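Local coordinates for phenolic acid decarboxylase (Sedimentibacter hydroxybenzoicus, PDB 7AE5), which catalyses the reversible, non-oxidative decarboxylation of 4-hydroxybenzoate and 3,4-dihydroxybenzoate with prenylated FMN and manganese as cofactors, at residues 123-128 against 294-299; 142-148 against 164-170; 244-248 against 261-265. One frame throughout, in Å; residues are numbered along the deposited sequence.

How the interactions relate
All three interactions belong to the Rift-related, FMN-binding part of this UbiD-family enzyme and reach one antiparallel sheet. Along the chain, interactions 2 and 3 follow each other, and both fall between the two halves of interaction 1, which are 166 residues apart. The centres of interactions 1 and 3 lie about 12 Å apart, and their strand halves are on the neighbouring strands 287-299 and 259-265; they touch through the Arg296-Asp246 salt bridge and through Asp295, whose OD2 is probably hydrogen-bonded to His264 ND1. Interaction 2, with its centre about 15 Å from each of the others, holds residues predicted to bind prenylated FMN. Interactions 1 and 3 instead fix loops to the sheet away from that site.

Interaction 1: 123-128 against 294-299; sequences INLFEI and IDRITH
Ile123 lies across strand 294-299 and touches it with both of its branches. Ile123 CD1, at the end of the extended arm (chi2 174°), comes within 3.2 Å of Ile294 O and equally near Asp295 O, so a methyl rests on the strand backbone. Ile123 CG2, set anti to the backbone N by a chi1 of -80°, points instead to the side chains, 3.7 Å from Ile297 CD1, and meets Ile294 CG2 where the two isoleucines cross at about a right angle. Leu125 and Ile294 reach toward each other tip to tip, with Leu125 CD2 3.6 Å from Ile294 CD1; the same CD2 also meets Ile297 CD1. The loop 123-128, which follows strand 117-119, thus packs over one face of the antiparallel sheet in the Rift-related domain, where Leu261 of the adjoining strand joins Leu125 and Ile297. An Asx turn shapes this loop: Phe126 N donates to Asn124 OD1 (3.1 Å) from above the carbonyl plane. A glycine in place of Ile123 would probably open a gap beside Ile294 O and Asp295 O and leave Ile297 CD1 without one of its methyl neighbours. Asp295 and Arg296, whose CB atoms point away from the loop, together face Glu262 of the neighbouring strand in a classic beta bulge. Farther along, Ile128 CD1 approaches His299 NE2 obliquely at 3.4 Å.

Interaction 2: 142-148 against 164-170; sequences YISKASV and VGTYRIQ. With RB (rubidium ion), chain R.
Two short antiparallel pairings, one residue out of register with each other, join 142-148 to 164-170 through the hydrogen-bonded pairs Ile143-Ile169 (Ile143 N to Ile169 O 2.6 Å, with the return bond from Ile169 N to Ile143 O) and Val148-Gly165 (Val148 N to Gly165 O 2.9 Å, with the return bond from Gly165 N to Val148 O), Tyr142 and Gln170 forming a non-hydrogen-bonded pair beside the first. Gln170 CB sits over one face of the Tyr142 ring, 3.6 Å from its centroid, in a CH-pi contact. The glutamine chain then runs on extended, bringing Gln170 OE1 to 3.0 Å from Tyr142 OH with its amide 28° from the ring plane. Arg168 CG meets the edge of the same ring at CE2. All three polar ends have partners outside: Tyr142 OH is hydrogen-bonded and Arg168 NE salt-bridged to Glu273, and Gln170 OE1 accepts from Gly274 N. These two antiparallel strand pairings of the Rift-related, FMN-binding domain carry Val164 to Arg168, predicted to bind prenylated FMN, and the side chain of Arg168 comes about 3 Å from that of Glu278, the predicted proton donor. Val164 O coordinates a rubidium ion at 2.5 Å, whose other ligands include Glu227, Met216, Thr219 and Tyr223. On the face shared by Ile143, Ile169 and Val148, the CB atoms of Ile143 and Ile169 pack 3.8 Å apart. Val148 CB, equally far from Tyr167 CD2, lies at the edge of that ring, the two side chains crossing at about a right angle.

Interaction 3: 244-248 against 261-265; sequences KSDLY and LEGHI
The irregular loop 244-248 turns the amides of Asp246 and Leu247 toward strand 261-265, the nearest CA atoms, those of Leu247 and Glu262, lying 7.2 Å apart. Glu262 spans this distance with a chain extended beyond CG (chi2 180°), which lays its carboxylate against two successive amides. Asp246 N donates to Glu262 OE2 at 2.8 Å and 171°, and Leu247 N to Glu262 OE1, also at 2.8 Å; each oxygen is met on its syn side. Leu247 CG and Asp246 CB pack close to these oxygens. Within the loop, Ser245 OG donates to a lone pair of Tyr248 O. Leu247 CB covers one face of the Tyr248 ring, and Tyr248 CE2 lies 3.4 Å from Gly263 O. Asp246 forms salt bridges with Arg296, Lys115 and Arg109, while His264 ND1 is hydrogen-bonded to Asp295 on the neighbouring strand 287-299. The contact ties the loop after strand 241-244 to an inner strand, 259-265, of the antiparallel sheet through the Glu262 side chain. The two N-H groups probably help to stabilise the charge of the buried Glu262 carboxylate; Asp246 OD2 lies 4.7 Å from Glu262 OE2, but its three basic partners are likely to ease the repulsion.

Interaction 1: 123-128 against 294-299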
ATOM      1  N   ILE C 123      -1.456   7.259 -64.152  1.00 70.70           N
ATOM      2  CA  ILE C 123      -2.097   7.657 -62.906  1.00 68.17           C
ATOM      3  C   ILE C 123      -1.126   8.478 -62.074  1.00 65.59           C
ATOM      4  O   ILE C 123      -0.011   8.036 -61.769  1.00 64.42           O
ATOM      5  CB  ILE C 123      -2.598   6.429 -62.145  1.00 67.15           C
ATOM      6  CG1 ILE C 123      -3.916   5.953 -62.747  1.00 69.78           C
ATOM      7  CG2 ILE C 123      -2.767   6.740 -60.665  1.00 63.91           C
ATOM      8  CD1 ILE C 123      -4.405   4.682 -62.155  1.00 69.46           C
ATOM      9  N   ASN C 124      -1.545   9.688 -61.712  1.00 64.63           N
ATOM     10  CA  ASN C 124      -0.741  10.608 -60.916  1.00 62.63           C
ATOM     11  C   ASN C 124      -1.640  11.173 -59.826  1.00 61.08           C
ATOM     12  O   ASN C 124      -2.537  11.973 -60.112  1.00 62.53           O
ATOM     13  CB  ASN C 124      -0.156  11.722 -61.788  1.00 64.44           C
ATOM     14  CG  ASN C 124       0.901  12.538 -61.066  1.00 62.86           C
ATOM     15  OD1 ASN C 124       1.113  12.382 -59.864  1.00 60.39           O
ATOM     16  ND2 ASN C 124       1.568  13.420 -61.802  1.00 64.55           N
ATOM     17  N   LEU C 125      -1.407  10.749 -58.581  1.00 65.76           N
ATOM     18  CA  LEU C 125      -2.226  11.227 -57.473  1.00 64.29           C
ATOM     19  C   LEU C 125      -2.041  12.718 -57.236  1.00 64.44           C
ATOM     20  O   LEU C 125      -2.945  13.377 -56.710  1.00 64.47           O
ATOM     21  CB  LEU C 125      -1.897  10.455 -56.194  1.00 61.54           C
ATOM     22  CG  LEU C 125      -2.240   8.967 -56.171  1.00 61.46           C
ATOM     23  CD1 LEU C 125      -1.422   8.250 -55.107  1.00 59.25           C
ATOM     24  CD2 LEU C 125      -3.727   8.774 -55.934  1.00 62.01           C
ATOM     25  N   PHE C 126      -0.888  13.270 -57.618  1.00 64.28           N
ATOM     26  CA  PHE C 126      -0.624  14.679 -57.351  1.00 64.68           C
ATOM     27  C   PHE C 126      -1.464  15.591 -58.234  1.00 67.44           C
ATOM     28  O   PHE C 126      -1.788  16.713 -57.829  1.00 68.01           O
ATOM     29  CB  PHE C 126       0.862  14.973 -57.525  1.00 64.69           C
ATOM     30  CG  PHE C 126       1.717  14.410 -56.430  1.00 62.24           C
ATOM     31  CD1 PHE C 126       2.170  13.104 -56.489  1.00 61.41           C
ATOM     32  CD2 PHE C 126       2.059  15.184 -55.335  1.00 61.11           C
ATOM     33  CE1 PHE C 126       2.956  12.582 -55.478  1.00 59.49           C
ATOM     34  CE2 PHE C 126       2.844  14.670 -54.322  1.00 59.19           C
ATOM     35  CZ  PHE C 126       3.293  13.367 -54.393  1.00 58.40           C
ATOM     36  N   GLU C 127      -1.829  15.136 -59.435  1.00 68.32           N
ATOM     37  CA  GLU C 127      -2.733  15.914 -60.273  1.00 71.26           C
ATOM     38  C   GLU C 127      -4.171  15.866 -59.779  1.00 71.47           C
ATOM     39  O   GLU C 127      -5.022  16.572 -60.331  1.00 74.10           O
ATOM     40  CB  GLU C 127      -2.657  15.430 -61.723  1.00 73.69           C
ATOM     41  CG  GLU C 127      -1.613  16.160 -62.554  1.00 75.25           C
ATOM     42  CD  GLU C 127      -1.169  15.374 -63.774  1.00 76.87           C
ATOM     43  OE1 GLU C 127      -1.700  14.265 -63.999  1.00 76.96           O
ATOM     44  OE2 GLU C 127      -0.285  15.867 -64.508  1.00 78.30           O
ATOM     45  N   ILE C 128      -4.457  15.063 -58.758  1.00 68.80           N
ATOM     46  CA  ILE C 128      -5.777  14.983 -58.147  1.00 68.88           C
ATOM     47  C   ILE C 128      -5.768  15.554 -56.733  1.00 66.75           C
ATOM     48  O   ILE C 128      -6.631  16.354 -56.371  1.00 67.86           O
ATOM     49  CB  ILE C 128      -6.300  13.529 -58.150  1.00 68.34           C
ATOM     50  CG1 ILE C 128      -6.479  13.023 -59.582  1.00 71.11           C
ATOM     51  CG2 ILE C 128      -7.607  13.427 -57.372  1.00 68.32           C
ATOM     52  CD1 ILE C 128      -7.349  13.912 -60.439  1.00 74.56           C
ATOM     53  N   ILE C 294      -2.248   1.530 -57.535  1.00 52.36           N
ATOM     54  CA  ILE C 294      -3.499   2.217 -57.828  1.00 52.41           C
ATOM     55  C   ILE C 294      -3.774   2.037 -59.315  1.00 53.11           C
ATOM     56  O   ILE C 294      -3.059   2.585 -60.161  1.00 53.31           O
ATOM     57  CB  ILE C 294      -3.435   3.694 -57.422  1.00 51.43           C
ATOM     58  CG1 ILE C 294      -3.631   3.812 -55.909  1.00 51.49           C
ATOM     59  CG2 ILE C 294      -4.499   4.504 -58.149  1.00 52.41           C
ATOM     60  CD1 ILE C 294      -3.455   5.204 -55.375  1.00 50.53           C
ATOM     61  N   ASP C 295      -4.799   1.245 -59.635  1.00 65.24           N
ATOM     62  CA  ASP C 295      -5.092   0.872 -61.013  1.00 65.62           C
ATOM     63  C   ASP C 295      -6.026   1.849 -61.714  1.00 66.87           C
ATOM     64  O   ASP C 295      -5.968   1.971 -62.943  1.00 68.07           O
ATOM     65  CB  ASP C 295      -5.703  -0.531 -61.062  1.00 66.62           C
ATOM     66  CG  ASP C 295      -4.789  -1.588 -60.472  1.00 67.08           C
ATOM     67  OD1 ASP C 295      -3.726  -1.858 -61.069  1.00 66.86           O
ATOM     68  OD2 ASP C 295      -5.137  -2.150 -59.411  1.00 67.67           O
ATOM     69  N   ARG C 296      -6.882   2.548 -60.971  1.00 63.26           N
ATOM     70  CA  ARG C 296      -7.786   3.515 -61.576  1.00 64.61           C
ATOM     71  C   ARG C 296      -8.207   4.537 -60.531  1.00 63.84           C
ATOM     72  O   ARG C 296      -8.360   4.212 -59.351  1.00 62.79           O
ATOM     73  CB  ARG C 296      -9.020   2.835 -62.181  1.00 66.45           C
ATOM     74  CG  ARG C 296      -9.958   3.791 -62.906  1.00 68.05           C
ATOM     75  CD  ARG C 296     -11.310   3.156 -63.172  1.00 69.73           C
ATOM     76  NE  ARG C 296     -11.263   2.224 -64.292  1.00 71.04           N
ATOM     77  CZ  ARG C 296     -12.062   2.285 -65.350  1.00 73.07           C
ATOM     78  NH1 ARG C 296     -12.988   3.223 -65.465  1.00 74.07           N
ATOM     79  NH2 ARG C 296     -11.931   1.379 -66.315  1.00 74.17           N
ATOM     80  N   ILE C 297      -8.390   5.776 -60.983  1.00 66.09           N
ATOM     81  CA  ILE C 297      -8.893   6.865 -60.156  1.00 65.69           C
ATOM     82  C   ILE C 297     -10.195   7.362 -60.765  1.00 67.54           C
ATOM     83  O   ILE C 297     -10.253   7.652 -61.966  1.00 68.92           O
ATOM     84  CB  ILE C 297      -7.877   8.017 -60.044  1.00 64.75           C
ATOM     85  CG1 ILE C 297      -6.684   7.601 -59.186  1.00 62.82           C
ATOM     86  CG2 ILE C 297      -8.540   9.263 -59.466  1.00 64.84           C
ATOM     87  CD1 ILE C 297      -5.555   8.607 -59.190  1.00 62.00           C
ATOM     88  N   THR C 298     -11.239   7.449 -59.944  1.00 75.77           N
ATOM     89  CA  THR C 298     -12.502   8.068 -60.324  1.00 77.40           C
ATOM     90  C   THR C 298     -12.801   9.187 -59.336  1.00 76.67           C
ATOM     91  O   THR C 298     -12.736   8.975 -58.122  1.00 75.29           O
ATOM     92  CB  THR C 298     -13.649   7.052 -60.341  1.00 78.52           C
ATOM     93  OG1 THR C 298     -14.180   6.903 -59.019  1.00 77.58           O
ATOM     94  CG2 THR C 298     -13.163   5.699 -60.843  1.00 78.60           C
ATOM     95  N   HIS C 299     -13.123  10.372 -59.852  1.00 65.20           N
ATOM     96  CA  HIS C 299     -13.273  11.529 -58.982  1.00 64.54           C
ATOM     97  C   HIS C 299     -14.304  12.494 -59.550  1.00 66.31           C
ATOM     98  O   HIS C 299     -14.549  12.531 -60.759  1.00 67.93           O
ATOM     99  CB  HIS C 299     -11.933  12.247 -58.780  1.00 63.21           C
ATOM    100  CG  HIS C 299     -11.423  12.939 -60.006  1.00 64.23           C
ATOM    101  ND1 HIS C 299     -11.828  14.205 -60.371  1.00 65.30           N
ATOM    102  CD2 HIS C 299     -10.539  12.540 -60.952  1.00 64.39           C
ATOM    103  CE1 HIS C 299     -11.213  14.559 -61.486  1.00 66.09           C
ATOM    104  NE2 HIS C 299     -10.427  13.566 -61.860  1.00 65.54           N
TER

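Interaction 2: 142-148 against 164-170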
ATOM      1  N   TYR C 142       1.029  12.013 -46.604  1.00 45.14           N
ATOM      2  CA  TYR C 142       0.077  11.015 -46.142  1.00 43.62           C
ATOM      3  C   TYR C 142      -1.353  11.406 -46.484  1.00 44.33           C
ATOM      4  O   TYR C 142      -1.737  12.574 -46.364  1.00 45.45           O
ATOM      5  CB  TYR C 142       0.191  10.816 -44.632  1.00 42.34           C
ATOM      6  CG  TYR C 142       1.095   9.677 -44.223  1.00 41.09           C
ATOM      7  CD1 TYR C 142       2.475   9.833 -44.197  1.00 42.12           C
ATOM      8  CD2 TYR C 142       0.568   8.449 -43.848  1.00 39.18           C
ATOM      9  CE1 TYR C 142       3.305   8.794 -43.813  1.00 41.22           C
ATOM     10  CE2 TYR C 142       1.388   7.407 -43.466  1.00 38.10           C
ATOM     11  CZ  TYR C 142       2.753   7.585 -43.449  1.00 39.04           C
ATOM     12  OH  TYR C 142       3.564   6.546 -43.068  1.00 38.10           O
ATOM     13  N   ILE C 143      -2.130  10.415 -46.911  1.00 47.48           N
ATOM     14  CA  ILE C 143      -3.584  10.515 -46.960  1.00 48.52           C
ATOM     15  C   ILE C 143      -4.099   9.951 -45.641  1.00 46.79           C
ATOM     16  O   ILE C 143      -4.028   8.743 -45.402  1.00 45.72           O
ATOM     17  CB  ILE C 143      -4.160   9.755 -48.161  1.00 50.04           C
ATOM     18  CG1 ILE C 143      -3.552  10.273 -49.464  1.00 50.92           C
ATOM     19  CG2 ILE C 143      -5.672   9.873 -48.195  1.00 51.87           C
ATOM     20  CD1 ILE C 143      -3.793   9.365 -50.645  1.00 51.94           C
ATOM     21  N   SER C 144      -4.615  10.824 -44.778  1.00 48.27           N
ATOM     22  CA  SER C 144      -4.859  10.479 -43.385  1.00 45.73           C
ATOM     23  C   SER C 144      -6.331  10.340 -43.023  1.00 45.49           C
ATOM     24  O   SER C 144      -6.639  10.076 -41.856  1.00 43.27           O
ATOM     25  CB  SER C 144      -4.209  11.525 -42.473  1.00 45.19           C
ATOM     26  OG  SER C 144      -4.996  12.701 -42.419  1.00 46.31           O
ATOM     27  N   LYS C 145      -7.249  10.500 -43.977  1.00 46.45           N
ATOM     28  CA  LYS C 145      -8.669  10.439 -43.647  1.00 46.24           C
ATOM     29  C   LYS C 145      -9.454   9.641 -44.683  1.00 49.53           C
ATOM     30  O   LYS C 145     -10.623   9.939 -44.948  1.00 49.83           O
ATOM     31  CB  LYS C 145      -9.257  11.845 -43.512  1.00 46.61           C
ATOM     32  CG  LYS C 145     -10.450  11.935 -42.577  1.00 46.70           C
ATOM     33  CD  LYS C 145     -11.101  13.297 -42.670  1.00 48.53           C
ATOM     34  CE  LYS C 145     -12.246  13.429 -41.689  1.00 48.95           C
ATOM     35  NZ  LYS C 145     -12.787  14.815 -41.694  1.00 51.22           N
ATOM     36  N   ALA C 146      -8.832   8.625 -45.271  1.00 48.16           N
ATOM     37  CA  ALA C 146      -9.501   7.825 -46.284  1.00 52.24           C
ATOM     38  C   ALA C 146     -10.366   6.745 -45.645  1.00 52.57           C
ATOM     39  O   ALA C 146     -10.092   6.269 -44.539  1.00 50.04           O
ATOM     40  CB  ALA C 146      -8.478   7.183 -47.219  1.00 51.92           C
ATOM     41  N   SER C 147     -11.424   6.365 -46.356  1.00 60.71           N
ATOM     42  CA  SER C 147     -12.278   5.241 -45.984  1.00 61.86           C
ATOM     43  C   SER C 147     -11.988   4.100 -46.953  1.00 64.27           C
ATOM     44  O   SER C 147     -12.321   4.186 -48.140  1.00 64.83           O
ATOM     45  CB  SER C 147     -13.751   5.640 -46.005  1.00 60.64           C
ATOM     46  OG  SER C 147     -13.955   6.858 -45.310  1.00 57.32           O
ATOM     47  N   VAL C 148     -11.374   3.035 -46.444  1.00 47.55           N
ATOM     48  CA  VAL C 148     -10.812   1.970 -47.269  1.00 48.57           C
ATOM     49  C   VAL C 148     -11.765   0.783 -47.264  1.00 50.89           C
ATOM     50  O   VAL C 148     -12.159   0.296 -46.196  1.00 51.47           O
ATOM     51  CB  VAL C 148      -9.418   1.565 -46.763  1.00 46.34           C
ATOM     52  CG1 VAL C 148      -9.026   0.196 -47.300  1.00 47.73           C
ATOM     53  CG2 VAL C 148      -8.389   2.623 -47.137  1.00 45.21           C
ATOM     54  N   VAL C 164     -15.329  -1.443 -44.109  1.00 59.29           N
ATOM     55  CA  VAL C 164     -14.810  -0.096 -44.318  1.00 55.06           C
ATOM     56  C   VAL C 164     -14.154   0.366 -43.021  1.00 54.00           C
ATOM     57  O   VAL C 164     -14.797   0.379 -41.959  1.00 56.66           O
ATOM     58  CB  VAL C 164     -15.904   0.896 -44.751  1.00 57.23           C
ATOM     59  CG1 VAL C 164     -15.294   2.250 -45.079  1.00 54.80           C
ATOM     60  CG2 VAL C 164     -16.689   0.355 -45.940  1.00 59.39           C
ATOM     61  N   GLY C 165     -12.873   0.735 -43.114  1.00 62.57           N
ATOM     62  CA  GLY C 165     -12.158   1.304 -41.994  1.00 58.91           C
ATOM     63  C   GLY C 165     -11.223   2.398 -42.471  1.00 52.62           C
ATOM     64  O   GLY C 165     -10.949   2.529 -43.666  1.00 50.91           O
ATOM     65  N   THR C 166     -10.747   3.191 -41.516  1.00 53.34           N
ATOM     66  CA  THR C 166      -9.780   4.248 -41.792  1.00 48.73           C
ATOM     67  C   THR C 166      -8.375   3.732 -41.512  1.00 47.65           C
ATOM     68  O   THR C 166      -8.103   3.215 -40.424  1.00 49.46           O
ATOM     69  CB  THR C 166     -10.053   5.493 -40.948  1.00 47.72           C
ATOM     70  OG1 THR C 166     -10.193   5.118 -39.571  1.00 49.70           O
ATOM     71  CG2 THR C 166     -11.318   6.191 -41.417  1.00 49.15           C
ATOM     72  N   TYR C 167      -7.492   3.873 -42.496  1.00 47.78           N
ATOM     73  CA  TYR C 167      -6.105   3.457 -42.369  1.00 47.49           C
ATOM     74  C   TYR C 167      -5.224   4.518 -43.006  1.00 45.36           C
ATOM     75  O   TYR C 167      -5.569   5.067 -44.055  1.00 44.07           O
ATOM     76  CB  TYR C 167      -5.870   2.093 -43.031  1.00 49.32           C
ATOM     77  CG  TYR C 167      -6.866   1.042 -42.597  1.00 53.31           C
ATOM     78  CD1 TYR C 167      -6.850   0.536 -41.305  1.00 56.30           C
ATOM     79  CD2 TYR C 167      -7.836   0.572 -43.474  1.00 55.22           C
ATOM     80  CE1 TYR C 167      -7.765  -0.418 -40.900  1.00 61.51           C
ATOM     81  CE2 TYR C 167      -8.753  -0.383 -43.079  1.00 60.84           C
ATOM     82  CZ  TYR C 167      -8.713  -0.874 -41.789  1.00 64.15           C
ATOM     83  OH  TYR C 167      -9.624  -1.823 -41.389  1.00 70.99           O
ATOM     84  N   ARG C 168      -4.098   4.812 -42.364  1.00 38.16           N
ATOM     85  CA  ARG C 168      -3.198   5.826 -42.892  1.00 37.52           C
ATOM     86  C   ARG C 168      -2.574   5.349 -44.198  1.00 36.83           C
ATOM     87  O   ARG C 168      -2.185   4.184 -44.338  1.00 37.82           O
ATOM     88  CB  ARG C 168      -2.120   6.178 -41.864  1.00 38.73           C
ATOM     89  CG  ARG C 168      -1.044   5.128 -41.657  1.00 40.93           C
ATOM     90  CD  ARG C 168      -0.318   5.369 -40.351  1.00 42.88           C
ATOM     91  NE  ARG C 168       0.955   4.664 -40.292  1.00 45.56           N
ATOM     92  CZ  ARG C 168       1.496   4.199 -39.176  1.00 46.77           C
ATOM     93  NH1 ARG C 168       0.892   4.333 -38.006  1.00 45.99           N
ATOM     94  NH2 ARG C 168       2.675   3.585 -39.232  1.00 48.97           N
ATOM     95  N   ILE C 169      -2.502   6.257 -45.167  1.00 46.91           N
ATOM     96  CA  ILE C 169      -2.082   5.941 -46.525  1.00 47.00           C
ATOM     97  C   ILE C 169      -0.878   6.814 -46.846  1.00 49.96           C
ATOM     98  O   ILE C 169      -1.022   8.026 -47.059  1.00 50.30           O
ATOM     99  CB  ILE C 169      -3.215   6.170 -47.536  1.00 44.52           C
ATOM    100  CG1 ILE C 169      -4.415   5.278 -47.210  1.00 43.42           C
ATOM    101  CG2 ILE C 169      -2.736   5.916 -48.949  1.00 44.66           C
ATOM    102  CD1 ILE C 169      -4.141   3.801 -47.372  1.00 44.42           C
ATOM    103  N   GLN C 170       0.308   6.211 -46.877  1.00 40.82           N
ATOM    104  CA  GLN C 170       1.524   6.929 -47.241  1.00 43.85           C
ATOM    105  C   GLN C 170       1.708   6.869 -48.752  1.00 42.49           C
ATOM    106  O   GLN C 170       1.772   5.780 -49.331  1.00 41.29           O
ATOM    107  CB  GLN C 170       2.754   6.350 -46.547  1.00 47.40           C
ATOM    108  CG  GLN C 170       4.031   7.100 -46.910  1.00 50.38           C
ATOM    109  CD  GLN C 170       5.274   6.509 -46.279  1.00 53.18           C
ATOM    110  OE1 GLN C 170       5.193   5.654 -45.401  1.00 52.93           O
ATOM    111  NE2 GLN C 170       6.438   6.967 -46.728  1.00 56.25           N
TER
HETATM  112 RB    RB R 502     -16.275   0.471 -40.003  1.00367.38          RB

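Interaction 3: 244-248 against 261-265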
ATOM      1  N   LYS C 244     -21.147   0.608 -57.447  1.00 74.38           N
ATOM      2  CA  LYS C 244     -20.116  -0.397 -57.657  1.00 73.71           C
ATOM      3  C   LYS C 244     -18.823   0.250 -58.135  1.00 72.60           C
ATOM      4  O   LYS C 244     -18.838   1.224 -58.892  1.00 73.22           O
ATOM      5  CB  LYS C 244     -20.590  -1.434 -58.677  1.00 75.74           C
ATOM      6  CG  LYS C 244     -19.905  -2.785 -58.564  1.00 75.29           C
ATOM      7  CD  LYS C 244     -20.344  -3.710 -59.687  1.00 77.43           C
ATOM      8  CE  LYS C 244     -19.582  -3.410 -60.969  1.00 77.88           C
ATOM      9  NZ  LYS C 244     -19.088  -4.650 -61.624  1.00 78.54           N
ATOM     10  N   SER C 245     -17.698  -0.294 -57.681  1.00 76.95           N
ATOM     11  CA  SER C 245     -16.413   0.157 -58.185  1.00 75.99           C
ATOM     12  C   SER C 245     -16.276  -0.214 -59.658  1.00 77.53           C
ATOM     13  O   SER C 245     -16.941  -1.123 -60.163  1.00 79.08           O
ATOM     14  CB  SER C 245     -15.268  -0.447 -57.372  1.00 74.08           C
ATOM     15  OG  SER C 245     -14.879  -1.707 -57.892  1.00 74.60           O
ATOM     16  N   ASP C 246     -15.397   0.507 -60.352  1.00 76.66           N
ATOM     17  CA  ASP C 246     -15.277   0.330 -61.795  1.00 78.19           C
ATOM     18  C   ASP C 246     -14.636  -1.009 -62.141  1.00 78.21           C
ATOM     19  O   ASP C 246     -15.119  -1.731 -63.020  1.00 79.93           O
ATOM     20  CB  ASP C 246     -14.476   1.484 -62.398  1.00 77.77           C
ATOM     21  CG  ASP C 246     -15.362   2.537 -63.035  1.00 79.28           C
ATOM     22  OD1 ASP C 246     -16.601   2.411 -62.938  1.00 80.55           O
ATOM     23  OD2 ASP C 246     -14.819   3.489 -63.633  1.00 79.26           O
ATOM     24  N   LEU C 247     -13.551  -1.363 -61.454  1.00 81.01           N
ATOM     25  CA  LEU C 247     -12.770  -2.537 -61.824  1.00 80.93           C
ATOM     26  C   LEU C 247     -13.137  -3.788 -61.041  1.00 80.89           C
ATOM     27  O   LEU C 247     -12.811  -4.894 -61.486  1.00 81.44           O
ATOM     28  CB  LEU C 247     -11.276  -2.258 -61.631  1.00 79.10           C
ATOM     29  CG  LEU C 247     -10.731  -0.980 -62.265  1.00 78.89           C
ATOM     30  CD1 LEU C 247      -9.284  -0.764 -61.857  1.00 76.98           C
ATOM     31  CD2 LEU C 247     -10.860  -1.049 -63.776  1.00 80.68           C
ATOM     32  N   TYR C 248     -13.805  -3.651 -59.898  1.00 76.35           N
ATOM     33  CA  TYR C 248     -14.016  -4.769 -58.988  1.00 76.05           C
ATOM     34  C   TYR C 248     -15.494  -4.868 -58.644  1.00 77.32           C
ATOM     35  O   TYR C 248     -16.087  -3.902 -58.151  1.00 77.05           O
ATOM     36  CB  TYR C 248     -13.154  -4.602 -57.735  1.00 74.18           C
ATOM     37  CG  TYR C 248     -11.683  -4.475 -58.068  1.00 73.59           C
ATOM     38  CD1 TYR C 248     -11.011  -5.502 -58.722  1.00 74.06           C
ATOM     39  CD2 TYR C 248     -10.972  -3.323 -57.760  1.00 72.70           C
ATOM     40  CE1 TYR C 248      -9.670  -5.393 -59.043  1.00 73.67           C
ATOM     41  CE2 TYR C 248      -9.629  -3.204 -58.077  1.00 72.29           C
ATOM     42  CZ  TYR C 248      -8.984  -4.242 -58.718  1.00 72.78           C
ATOM     43  OH  TYR C 248      -7.649  -4.133 -59.037  1.00 72.33           O
ATOM     44  N   LEU C 261      -9.963   5.687 -55.173  1.00 60.63           N
ATOM     45  CA  LEU C 261      -8.713   5.074 -55.615  1.00 60.75           C
ATOM     46  C   LEU C 261      -8.919   3.564 -55.663  1.00 61.85           C
ATOM     47  O   LEU C 261      -8.903   2.894 -54.627  1.00 62.41           O
ATOM     48  CB  LEU C 261      -7.561   5.444 -54.685  1.00 60.28           C
ATOM     49  CG  LEU C 261      -7.339   6.929 -54.403  1.00 59.24           C
ATOM     50  CD1 LEU C 261      -6.059   7.133 -53.612  1.00 58.77           C
ATOM     51  CD2 LEU C 261      -7.290   7.707 -55.702  1.00 58.63           C
ATOM     52  N   GLU C 262      -9.109   3.033 -56.866  1.00 63.26           N
ATOM     53  CA  GLU C 262      -9.257   1.598 -57.052  1.00 64.28           C
ATOM     54  C   GLU C 262      -7.895   0.980 -57.339  1.00 64.35           C
ATOM     55  O   GLU C 262      -7.169   1.442 -58.224  1.00 63.75           O
ATOM     56  CB  GLU C 262     -10.237   1.299 -58.187  1.00 65.04           C
ATOM     57  CG  GLU C 262     -11.613   1.906 -57.970  1.00 65.98           C
ATOM     58  CD  GLU C 262     -12.572   1.606 -59.104  1.00 68.13           C
ATOM     59  OE1 GLU C 262     -12.323   0.642 -59.858  1.00 68.86           O
ATOM     60  OE2 GLU C 262     -13.578   2.335 -59.237  1.00 69.15           O
ATOM     61  N   GLY C 263      -7.551  -0.051 -56.582  1.00 61.61           N
ATOM     62  CA  GLY C 263      -6.265  -0.683 -56.752  1.00 61.63           C
ATOM     63  C   GLY C 263      -6.202  -2.022 -56.057  1.00 62.60           C
ATOM     64  O   GLY C 263      -7.228  -2.643 -55.778  1.00 63.40           O
ATOM     65  N   HIS C 264      -4.977  -2.460 -55.774  1.00 57.40           N
ATOM     66  CA  HIS C 264      -4.770  -3.770 -55.178  1.00 58.26           C
ATOM     67  C   HIS C 264      -3.493  -3.774 -54.353  1.00 57.75           C
ATOM     68  O   HIS C 264      -2.521  -3.088 -54.680  1.00 56.79           O
ATOM     69  CB  HIS C 264      -4.692  -4.869 -56.245  1.00 58.94           C
ATOM     70  CG  HIS C 264      -3.524  -4.729 -57.173  1.00 58.31           C
ATOM     71  ND1 HIS C 264      -3.626  -4.142 -58.416  1.00 57.87           N
ATOM     72  CD2 HIS C 264      -2.228  -5.101 -57.040  1.00 58.02           C
ATOM     73  CE1 HIS C 264      -2.446  -4.159 -59.009  1.00 57.37           C
ATOM     74  NE2 HIS C 264      -1.580  -4.736 -58.194  1.00 57.42           N
ATOM     75  N   ILE C 265      -3.506  -4.566 -53.282  1.00 48.87           N
ATOM     76  CA  ILE C 265      -2.282  -4.847 -52.546  1.00 47.41           C
ATOM     77  C   ILE C 265      -1.364  -5.693 -53.418  1.00 47.74           C
ATOM     78  O   ILE C 265      -1.781  -6.715 -53.979  1.00 48.91           O
ATOM     79  CB  ILE C 265      -2.594  -5.552 -51.219  1.00 47.74           C
ATOM     80  CG1 ILE C 265      -3.716  -4.823 -50.477  1.00 47.80           C
ATOM     81  CG2 ILE C 265      -1.339  -5.645 -50.363  1.00 47.05           C
ATOM     82  CD1 ILE C 265      -3.803  -5.171 -49.006  1.00 48.06           C
TER